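Local atomic coordinates of methyltransferase WBDD (Escherichia coli, PDB entry 4AZS), a protein that probably phosphorylates and methylates the end of the growing O9a O-antigen chain, as a bifunctional kinase and methyltransferase that regulates its length. Residues F135-G140 against A169-L174; K285-N290 against F383-T388; L399-F404 against A441-P446. All blocks are in the same frame, centred on the assembly; numbering follows the deposited sequence. Where two conformers were deposited one is given.

The three contacts follow one another along the chain without overlap. Interaction 1 joins two parallel strands in the methyltransferase sheet. Interaction 2 lies in the kinase part and joins helix 278-296 to the turn that leads into strand 386-387. Interaction 3 comes last, between helices 397-410 and 435-443. The centres of interactions 1 and 2 are about 34 Å apart, on opposite sides of the chain's centre. Interactions 2 and 3 are about 24 Å apart between centres, and strand 386-387 is followed by helix 397-410. Interactions 1 and 3 are about 56 Å apart between centres. This elongated layout fits two catalytic units carried by one chain.

Interaction 1 (F135-G140 against A169-L174)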
loop_
_atom_site.group_PDB
_atom_site.type_symbol
_atom_site.label_atom_id
_atom_site.label_comp_id
_atom_site.label_asym_id
_atom_site.label_seq_id
_atom_site.Cartn_x
_atom_site.Cartn_y
_atom_site.Cartn_z
ATOM N N PHE A 135 -28.657 -13.159 40.084
ATOM C CA PHE A 135 -28.683 -14.546 39.670
ATOM C C PHE A 135 -27.687 -15.279 40.509
ATOM O O PHE A 135 -26.603 -14.765 40.742
ATOM C CB PHE A 135 -28.280 -14.653 38.207
ATOM C CG PHE A 135 -29.280 -14.047 37.259
ATOM C CD1 PHE A 135 -30.465 -14.735 36.925
ATOM C CD2 PHE A 135 -29.048 -12.809 36.684
ATOM C CE1 PHE A 135 -31.405 -14.163 36.082
ATOM C CE2 PHE A 135 -29.980 -12.238 35.830
ATOM C CZ PHE A 135 -31.161 -12.922 35.522
ATOM N N ASP A 136 -28.033 -16.506 40.891
ATOM C CA ASP A 136 -27.174 -17.410 41.671
ATOM C C ASP A 136 -26.275 -18.252 40.755
ATOM O O ASP A 136 -25.117 -18.442 41.041
ATOM C CB ASP A 136 -28.049 -18.359 42.449
ATOM C CG ASP A 136 -29.097 -17.646 43.280
ATOM O OD1 ASP A 136 -28.709 -16.746 44.034
ATOM O OD2 ASP A 136 -30.317 -17.968 43.129
ATOM N N LEU A 137 -26.823 -18.656 39.616
ATOM C CA LEU A 137 -26.193 -19.557 38.662
ATOM C C LEU A 137 -26.352 -18.969 37.248
ATOM O O LEU A 137 -27.434 -18.542 36.844
ATOM C CB LEU A 137 -26.883 -20.934 38.708
ATOM C CG LEU A 137 -26.424 -21.972 37.691
ATOM C CD1 LEU A 137 -24.991 -22.427 37.983
ATOM C CD2 LEU A 137 -27.312 -23.183 37.614
ATOM N N ALA A 138 -25.260 -18.928 36.502
ATOM C CA ALA A 138 -25.319 -18.599 35.102
ATOM C C ALA A 138 -24.755 -19.793 34.334
ATOM O O ALA A 138 -23.779 -20.442 34.780
ATOM C CB ALA A 138 -24.520 -17.347 34.794
ATOM N N ILE A 139 -25.351 -20.064 33.189
ATOM C CA ILE A 139 -24.840 -21.077 32.312
ATOM C C ILE A 139 -24.533 -20.451 30.971
ATOM O O ILE A 139 -25.301 -19.652 30.422
ATOM C CB ILE A 139 -25.770 -22.299 32.158
ATOM C CG1 ILE A 139 -27.067 -21.965 31.481
ATOM C CG2 ILE A 139 -26.128 -22.900 33.538
ATOM C CD1 ILE A 139 -27.851 -23.244 31.187
ATOM N N GLY A 140 -23.383 -20.825 30.438
ATOM C CA GLY A 140 -22.995 -20.366 29.122
ATOM C C GLY A 140 -22.409 -21.493 28.314
ATOM O O GLY A 140 -21.224 -21.735 28.378
ATOM N N ALA A 169 -22.149 -19.132 41.011
ATOM C CA ALA A 169 -21.585 -20.231 40.226
ATOM C C ALA A 169 -21.850 -20.005 38.760
ATOM O O ALA A 169 -22.864 -19.418 38.374
ATOM C CB ALA A 169 -22.184 -21.542 40.633
ATOM N N VAL A 170 -20.922 -20.478 37.962
ATOM C CA VAL A 170 -21.014 -20.430 36.508
ATOM C C VAL A 170 -20.664 -21.778 35.941
ATOM O O VAL A 170 -19.663 -22.390 36.356
ATOM C CB VAL A 170 -20.058 -19.368 35.907
ATOM C CG1 VAL A 170 -20.331 -19.175 34.422
ATOM C CG2 VAL A 170 -20.263 -18.050 36.616
ATOM N N ILE A 171 -21.479 -22.236 34.995
ATOM C CA ILE A 171 -21.209 -23.454 34.256
ATOM C C ILE A 171 -20.995 -23.102 32.801
ATOM O O ILE A 171 -21.863 -22.459 32.197
ATOM C CB ILE A 171 -22.376 -24.452 34.425
ATOM C CG1 ILE A 171 -22.441 -24.847 35.868
ATOM C CG2 ILE A 171 -22.169 -25.713 33.597
ATOM C CD1 ILE A 171 -23.665 -25.686 36.140
ATOM N N LEU A 172 -19.826 -23.486 32.271
ATOM C CA LEU A 172 -19.456 -23.210 30.907
ATOM C C LEU A 172 -19.120 -24.488 30.176
ATOM O O LEU A 172 -18.378 -25.291 30.691
ATOM C CB LEU A 172 -18.225 -22.289 30.854
ATOM C CG LEU A 172 -18.465 -20.952 31.555
ATOM C CD1 LEU A 172 -17.128 -20.264 31.777
ATOM C CD2 LEU A 172 -19.415 -20.051 30.801
ATOM N N GLU A 173 -19.647 -24.633 28.964
ATOM C CA GLU A 173 -19.151 -25.564 27.974
ATOM C C GLU A 173 -18.404 -24.737 26.960
ATOM O O GLU A 173 -18.976 -23.834 26.359
ATOM C CB GLU A 173 -20.275 -26.302 27.288
ATOM C CG GLU A 173 -19.786 -27.397 26.340
ATOM C CD GLU A 173 -20.899 -28.019 25.526
ATOM O OE1 GLU A 173 -21.820 -27.250 25.109
ATOM O OE2 GLU A 173 -20.824 -29.259 25.305
ATOM N N LEU A 174 -17.132 -25.044 26.765
ATOM C CA LEU A 174 -16.261 -24.254 25.926
ATOM C C LEU A 174 -15.733 -25.017 24.725
ATOM O O LEU A 174 -15.180 -26.105 24.849
ATOM C CB LEU A 174 -15.096 -23.778 26.772
ATOM C CG LEU A 174 -15.522 -22.868 27.931
ATOM C CD1 LEU A 174 -14.326 -22.673 28.843
ATOM C CD2 LEU A 174 -16.041 -21.521 27.459
HETATM O O HOH W 1 -19.583 -21.136 26.098
#
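Leu137 has CG anti to the backbone N (chi1 175°), and Ile171 has CG1 beside its own N (chi1 -64°). These torsions bring the two branches together. Leu137 CD1 lies 4.0 Å from Ile171 CD1 and also packs on Ala169 CB. Ile139 and Ile171 run side by side, with Ile139 CG2 4.2 Å from Ile171 CB. On the other face of the sheet, Leu172 CD2 reaches in beside Gly140 and lies 3.5 Å from Gly140 O.

The strands are parallel. Ala138 N donates to Ala169 O, and Ile171 N donates to Ala138 O at 2.9 Å. Gly140 N donates to Ile171 O at 2.8 Å with a nearly straight bond (168°). The end bonds, Ala169 N to Asp136 O and Glu173 N to Gly140 O, are weak. A water donates to both Gly140 O and Glu173 O. The Glu173 carboxylate forms salt bridges with Arg44 and Arg49 and a hydrogen bond with Ser142. The nearest atoms of the Glu173 side chain and bound S-adenosylmethionine are about 4 Å apart.

The pair sits inside the seven-stranded sheet of a Rossmann-like methyltransferase fold. Strands 69-73 and 216-222 flank it. Helix 153-166 packs on the Ala138 and Val170 face, and helix 47-64 on the Ala169 and Ile171 face.

Interaction 2 (K285-N290 against F383-T388). Unlike the reference sequence in segment 285-290: Tyr286 (reference His).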
loop_
_atom_site.group_PDB
_atom_site.type_symbol
_atom_site.label_atom_id
_atom_site.label_comp_id
_atom_site.label_asym_id
_atom_site.label_seq_id
_atom_site.Cartn_x
_atom_site.Cartn_y
_atom_site.Cartn_z
ATOM N N LYS A 285 0.275 -34.755 42.584
ATOM C CA LYS A 285 -0.605 -35.865 42.914
ATOM C C LYS A 285 -0.097 -36.594 44.170
ATOM O O LYS A 285 -0.875 -36.899 45.098
ATOM C CB LYS A 285 -0.706 -36.803 41.688
ATOM C CG LYS A 285 -1.956 -37.670 41.604
ATOM C CD LYS A 285 -2.351 -37.986 40.142
ATOM C CE LYS A 285 -3.268 -39.204 40.065
ATOM N NZ LYS A 285 -4.208 -39.212 38.902
ATOM N N TYR A 286 1.210 -36.850 44.191
ATOM C CA TYR A 286 1.853 -37.577 45.271
ATOM C C TYR A 286 1.768 -36.808 46.588
ATOM O O TYR A 286 1.307 -37.341 47.589
ATOM C CB TYR A 286 3.327 -37.876 44.921
ATOM C CG TYR A 286 4.064 -38.584 46.038
ATOM C CD1 TYR A 286 3.866 -39.936 46.279
ATOM C CD2 TYR A 286 4.932 -37.888 46.869
ATOM C CE1 TYR A 286 4.525 -40.584 47.311
ATOM C CE2 TYR A 286 5.592 -38.525 47.907
ATOM C CZ TYR A 286 5.381 -39.868 48.126
ATOM O OH TYR A 286 6.047 -40.483 49.152
ATOM N N GLU A 287 2.168 -35.544 46.569
ATOM C CA GLU A 287 2.077 -34.715 47.762
ATOM C C GLU A 287 0.655 -34.627 48.300
ATOM O O GLU A 287 0.439 -34.791 49.498
ATOM C CB GLU A 287 2.752 -33.347 47.547
ATOM C CG GLU A 287 4.254 -33.561 47.341
ATOM C CD GLU A 287 5.086 -32.314 47.106
ATOM O OE1 GLU A 287 4.555 -31.217 46.891
ATOM O OE2 GLU A 287 6.315 -32.448 47.142
ATOM N N LEU A 288 -0.341 -34.443 47.449
ATOM C CA LEU A 288 -1.664 -34.218 48.014
ATOM C C LEU A 288 -2.187 -35.514 48.540
ATOM O O LEU A 288 -2.810 -35.562 49.590
ATOM C CB LEU A 288 -2.657 -33.621 47.018
ATOM C CG LEU A 288 -3.897 -33.120 47.777
ATOM C CD1 LEU A 288 -3.702 -31.701 48.274
ATOM C CD2 LEU A 288 -5.156 -33.250 46.950
ATOM N N HIS A 289 -1.943 -36.580 47.797
ATOM C CA HIS A 289 -2.289 -37.897 48.239
ATOM C C HIS A 289 -1.610 -38.241 49.537
ATOM O O HIS A 289 -2.210 -38.736 50.485
ATOM C CB HIS A 289 -1.852 -38.910 47.191
ATOM C CG HIS A 289 -2.382 -40.278 47.433
ATOM N ND1 HIS A 289 -3.639 -40.625 47.090
ATOM C CD2 HIS A 289 -1.794 -41.407 48.000
ATOM C CE1 HIS A 289 -3.856 -41.918 47.422
ATOM N NE2 HIS A 289 -2.727 -42.396 47.986
ATOM N N ASN A 290 -0.323 -38.032 49.594
ATOM C CA ASN A 290 0.390 -38.317 50.835
ATOM C C ASN A 290 -0.181 -37.477 52.026
ATOM O O ASN A 290 -0.328 -37.950 53.149
ATOM C CB ASN A 290 1.864 -38.034 50.597
ATOM C CG ASN A 290 2.755 -38.856 51.469
ATOM O OD1 ASN A 290 2.519 -40.035 51.679
ATOM N ND2 ASN A 290 3.782 -38.233 51.993
ATOM N N PHE A 383 2.014 -31.422 54.673
ATOM C CA PHE A 383 2.454 -32.783 54.910
ATOM C C PHE A 383 2.681 -33.593 53.659
ATOM O O PHE A 383 2.820 -34.789 53.739
ATOM C CB PHE A 383 1.503 -33.460 55.871
ATOM C CG PHE A 383 1.189 -32.596 57.052
ATOM C CD1 PHE A 383 2.022 -32.583 58.157
ATOM C CD2 PHE A 383 0.107 -31.723 57.015
ATOM C CE1 PHE A 383 1.752 -31.743 59.237
ATOM C CE2 PHE A 383 -0.184 -30.901 58.085
ATOM C CZ PHE A 383 0.636 -30.913 59.207
ATOM N N GLY A 384 2.775 -32.922 52.514
ATOM C CA GLY A 384 3.123 -33.577 51.272
ATOM C C GLY A 384 4.458 -34.301 51.338
ATOM O O GLY A 384 4.631 -35.335 50.702
ATOM N N SER A 385 5.396 -33.757 52.104
ATOM C CA SER A 385 6.760 -34.279 52.158
ATOM C C SER A 385 7.023 -35.245 53.330
ATOM O O SER A 385 8.179 -35.615 53.585
ATOM C CB SER A 385 7.759 -33.117 52.228
ATOM O OG SER A 385 8.012 -32.583 50.942
ATOM N N ILE A 386 5.967 -35.651 54.037
ATOM C CA ILE A 386 6.104 -36.646 55.092
ATOM C C ILE A 386 6.491 -38.007 54.536
ATOM O O ILE A 386 5.962 -38.428 53.539
ATOM C CB ILE A 386 4.809 -36.836 55.845
ATOM C CG1 ILE A 386 4.622 -35.698 56.848
ATOM C CG2 ILE A 386 4.781 -38.230 56.476
ATOM C CD1 ILE A 386 5.223 -35.922 58.209
ATOM N N VAL A 387 7.409 -38.689 55.201
ATOM C CA VAL A 387 7.811 -40.029 54.791
ATOM C C VAL A 387 7.890 -40.933 56.013
ATOM O O VAL A 387 8.020 -40.439 57.145
ATOM C CB VAL A 387 9.183 -40.028 54.064
ATOM C CG1 VAL A 387 9.118 -39.199 52.788
ATOM C CG2 VAL A 387 10.283 -39.515 54.965
ATOM N N THR A 388 7.872 -42.243 55.750
ATOM C CA THR A 388 7.755 -43.288 56.762
ATOM C C THR A 388 8.950 -44.254 56.859
ATOM O O THR A 388 9.114 -44.945 57.867
ATOM C CB THR A 388 6.462 -44.073 56.500
ATOM O OG1 THR A 388 5.364 -43.262 56.929
ATOM C CG2 THR A 388 6.425 -45.403 57.239
#
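Asn290 ND2 bonds to two backbone carbonyls of the facing turn. The shorter bond runs from Asn290 ND2 to Ile386 O at 2.7 Å. It uses a lone pair in the carbonyl plane, although its N-H...O angle is bent (139°). The second runs from Asn290 ND2 to Gly384 O at 3.3 Å. It is straighter at the hydrogen, but the donor stands above the plane of that carbonyl. Both oxygens lie close to the plane of the Asn290 amide, and the two bonds together fix its rotation. CG of Asn290 is anti to the backbone N (chi1 -152°), which sends the amide across to the turn.

Gly384 lies against the helix backbone. Gly384 CA is 3.8 Å from Glu287 CB and makes a CA-H...O contact with Glu287 O at 3.4 Å. The lack of a side chain at Gly384 permits this close approach. Glu287 CG lies alongside Gly384 O at 3.8 Å, while the carboxylate of Glu287 forms a salt bridge with Arg254. Phe383 to Ile386 form a type I turn, closed by Ile386 N to Phe383 O.

Asp382, Phe383 and Gly384 spell the DFG motif of protein kinases. Helix 278-296 corresponds to their helix C. Glu291 of this helix accepts a hydrogen bond from Phe383 N, and Phe294 meets the Phe383 ring. Beyond the turn, strand 386-387 pairs antiparallel with strand 361-362.

Interaction 3 (L399-F404 against A441-P446); sequences LVQSFF and AVWQEP
The edge of the Phe404 ring meets Val442, with Phe404 CZ 3.5 Å from Val442 CG1 near the ring plane. Gln401 OE1 also lies at the edge of this ring, in its plane. One face carries Val400 O of the same helix, 3.2 Å above the plane and offset toward the rim. The five-membered ring of Trp443 is set obliquely to the Phe404 ring. Their centroids are 5.5 Å apart and their planes meet at 42°. The closest atoms of this pair are Phe404 CE2 and Trp443 NE1, at 3.8 Å.

Gln401 bends at chi2 (83°) and brings its amide to the benzo part of Trp443. Gln401 OE1 is 3.4 Å from Trp443 CZ2, and the amide and ring planes are 41° apart. Gln401 NE2 is hydrogen-bonded to Glu483. Val400 CG1 adds a looser contact with Val442 CG1.

Helices 452-460 and 475-485 pack around the contact, and Trp450 meets Trp443 edge-to-face. Trp478 of a third subunit meets the Trp443 ring too, which ties this region to the assembly.

The helices are therefore joined here by apolar and aromatic packing. Gln401 OE1 and Trp443 NE1 are buried with no hydrogen-bond partner in the model, which is probably a cost that the surrounding packing helps to pay.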
loop_
_atom_site.group_PDB
_atom_site.type_symbol
_atom_site.label_atom_id
_atom_site.label_comp_id
_atom_site.label_asym_id
_atom_site.label_seq_id
_atom_site.Cartn_x
_atom_site.Cartn_y
_atom_site.Cartn_z
ATOM N N LEU A 399 18.290 -35.221 56.386
ATOM C CA LEU A 399 17.272 -34.305 56.941
ATOM C C LEU A 399 17.813 -33.473 58.100
ATOM O O LEU A 399 17.454 -32.299 58.265
ATOM C CB LEU A 399 16.035 -35.089 57.411
ATOM C CG LEU A 399 15.106 -35.696 56.343
ATOM C CD1 LEU A 399 15.812 -36.738 55.491
ATOM C CD2 LEU A 399 13.876 -36.333 56.976
ATOM N N VAL A 400 18.695 -34.054 58.906
ATOM C CA VAL A 400 19.250 -33.303 60.026
ATOM C C VAL A 400 20.119 -32.204 59.440
ATOM O O VAL A 400 20.153 -31.090 59.974
ATOM C CB VAL A 400 20.039 -34.194 61.019
ATOM C CG1 VAL A 400 20.902 -33.357 61.967
ATOM C CG2 VAL A 400 19.098 -35.073 61.812
ATOM N N GLN A 401 20.763 -32.509 58.309
ATOM C CA GLN A 401 21.679 -31.568 57.653
ATOM C C GLN A 401 20.915 -30.359 57.125
ATOM O O GLN A 401 21.275 -29.215 57.420
ATOM C CB GLN A 401 22.464 -32.240 56.502
ATOM C CG GLN A 401 23.432 -31.313 55.752
ATOM C CD GLN A 401 24.797 -31.142 56.424
ATOM O OE1 GLN A 401 24.934 -31.298 57.634
ATOM N NE2 GLN A 401 25.818 -30.818 55.626
ATOM N N SER A 402 19.864 -30.609 56.353
ATOM C CA SER A 402 19.007 -29.507 55.892
ATOM C C SER A 402 18.453 -28.705 57.067
ATOM O O SER A 402 18.336 -27.481 56.998
ATOM C CB SER A 402 17.834 -30.026 55.091
ATOM O OG SER A 402 17.108 -30.839 55.956
ATOM N N PHE A 403 18.125 -29.378 58.160
ATOM C CA PHE A 403 17.556 -28.641 59.249
ATOM C C PHE A 403 18.555 -27.583 59.740
ATOM O O PHE A 403 18.166 -26.566 60.328
ATOM C CB PHE A 403 17.112 -29.557 60.382
ATOM C CG PHE A 403 16.259 -28.850 61.390
ATOM C CD1 PHE A 403 14.888 -28.705 61.179
ATOM C CD2 PHE A 403 16.825 -28.254 62.487
ATOM C CE1 PHE A 403 14.101 -28.019 62.071
ATOM C CE2 PHE A 403 16.033 -27.562 63.393
ATOM C CZ PHE A 403 14.667 -27.434 63.178
ATOM N N PHE A 404 19.847 -27.808 59.486
ATOM C CA PHE A 404 20.848 -26.820 59.863
ATOM C C PHE A 404 20.778 -25.612 58.961
ATOM O O PHE A 404 21.026 -24.487 59.394
ATOM C CB PHE A 404 22.255 -27.409 59.795
ATOM C CG PHE A 404 22.486 -28.509 60.771
ATOM C CD1 PHE A 404 22.159 -28.335 62.114
ATOM C CD2 PHE A 404 23.066 -29.699 60.364
ATOM C CE1 PHE A 404 22.387 -29.338 63.033
ATOM C CE2 PHE A 404 23.305 -30.710 61.278
ATOM C CZ PHE A 404 22.948 -30.532 62.609
ATOM N N ALA A 441 28.086 -29.364 68.570
ATOM C CA ALA A 441 27.955 -30.618 69.320
ATOM C C ALA A 441 27.401 -31.683 68.431
ATOM O O ALA A 441 27.788 -32.824 68.517
ATOM C CB ALA A 441 27.082 -30.463 70.564
ATOM N N VAL A 442 26.492 -31.323 67.549
ATOM C CA VAL A 442 25.874 -32.331 66.735
ATOM C C VAL A 442 26.910 -32.898 65.810
ATOM O O VAL A 442 26.955 -34.126 65.584
ATOM C CB VAL A 442 24.723 -31.795 65.880
ATOM C CG1 VAL A 442 24.248 -32.871 64.916
ATOM C CG2 VAL A 442 23.588 -31.314 66.745
ATOM N N TRP A 443 27.737 -32.012 65.268
ATOM C CA TRP A 443 28.773 -32.414 64.338
ATOM C C TRP A 443 29.815 -33.308 64.932
ATOM O O TRP A 443 30.428 -34.035 64.208
ATOM C CB TRP A 443 29.423 -31.209 63.648
ATOM C CG TRP A 443 28.698 -30.875 62.368
ATOM C CD1 TRP A 443 27.457 -30.239 62.237
ATOM C CD2 TRP A 443 29.105 -31.197 60.993
ATOM N NE1 TRP A 443 27.090 -30.126 60.916
ATOM C CE2 TRP A 443 28.034 -30.674 60.113
ATOM C CE3 TRP A 443 30.200 -31.824 60.423
ATOM C CZ2 TRP A 443 28.088 -30.798 58.738
ATOM C CZ3 TRP A 443 30.242 -31.937 59.032
ATOM C CH2 TRP A 443 29.211 -31.430 58.213
ATOM N N GLN A 444 29.994 -33.299 66.248
ATOM C CA GLN A 444 30.974 -34.186 66.886
ATOM C C GLN A 444 30.410 -35.585 67.115
ATOM O O GLN A 444 31.114 -36.436 67.615
ATOM C CB GLN A 444 31.397 -33.635 68.240
ATOM C CG GLN A 444 32.049 -32.274 68.163
ATOM C CD GLN A 444 33.071 -32.223 67.057
ATOM O OE1 GLN A 444 33.995 -33.040 67.017
ATOM N NE2 GLN A 444 32.866 -31.328 66.113
ATOM N N GLU A 445 29.127 -35.781 66.825
ATOM C CA GLU A 445 28.479 -37.064 67.023
ATOM C C GLU A 445 28.724 -38.011 65.856
ATOM O O GLU A 445 28.624 -37.619 64.700
ATOM C CB GLU A 445 26.966 -36.897 67.116
ATOM C CG GLU A 445 26.510 -36.171 68.356
ATOM C CD GLU A 445 26.549 -37.004 69.583
ATOM O OE1 GLU A 445 26.749 -38.236 69.485
ATOM O OE2 GLU A 445 26.270 -36.439 70.659
ATOM N N PRO A 446 28.955 -39.288 66.154
ATOM C CA PRO A 446 28.972 -40.230 65.034
ATOM C C PRO A 446 27.655 -40.142 64.318
ATOM O O PRO A 446 26.619 -39.907 64.947
ATOM C CB PRO A 446 29.103 -41.590 65.669
ATOM C CG PRO A 446 28.975 -41.397 67.155
ATOM C CD PRO A 446 29.081 -39.927 67.474
#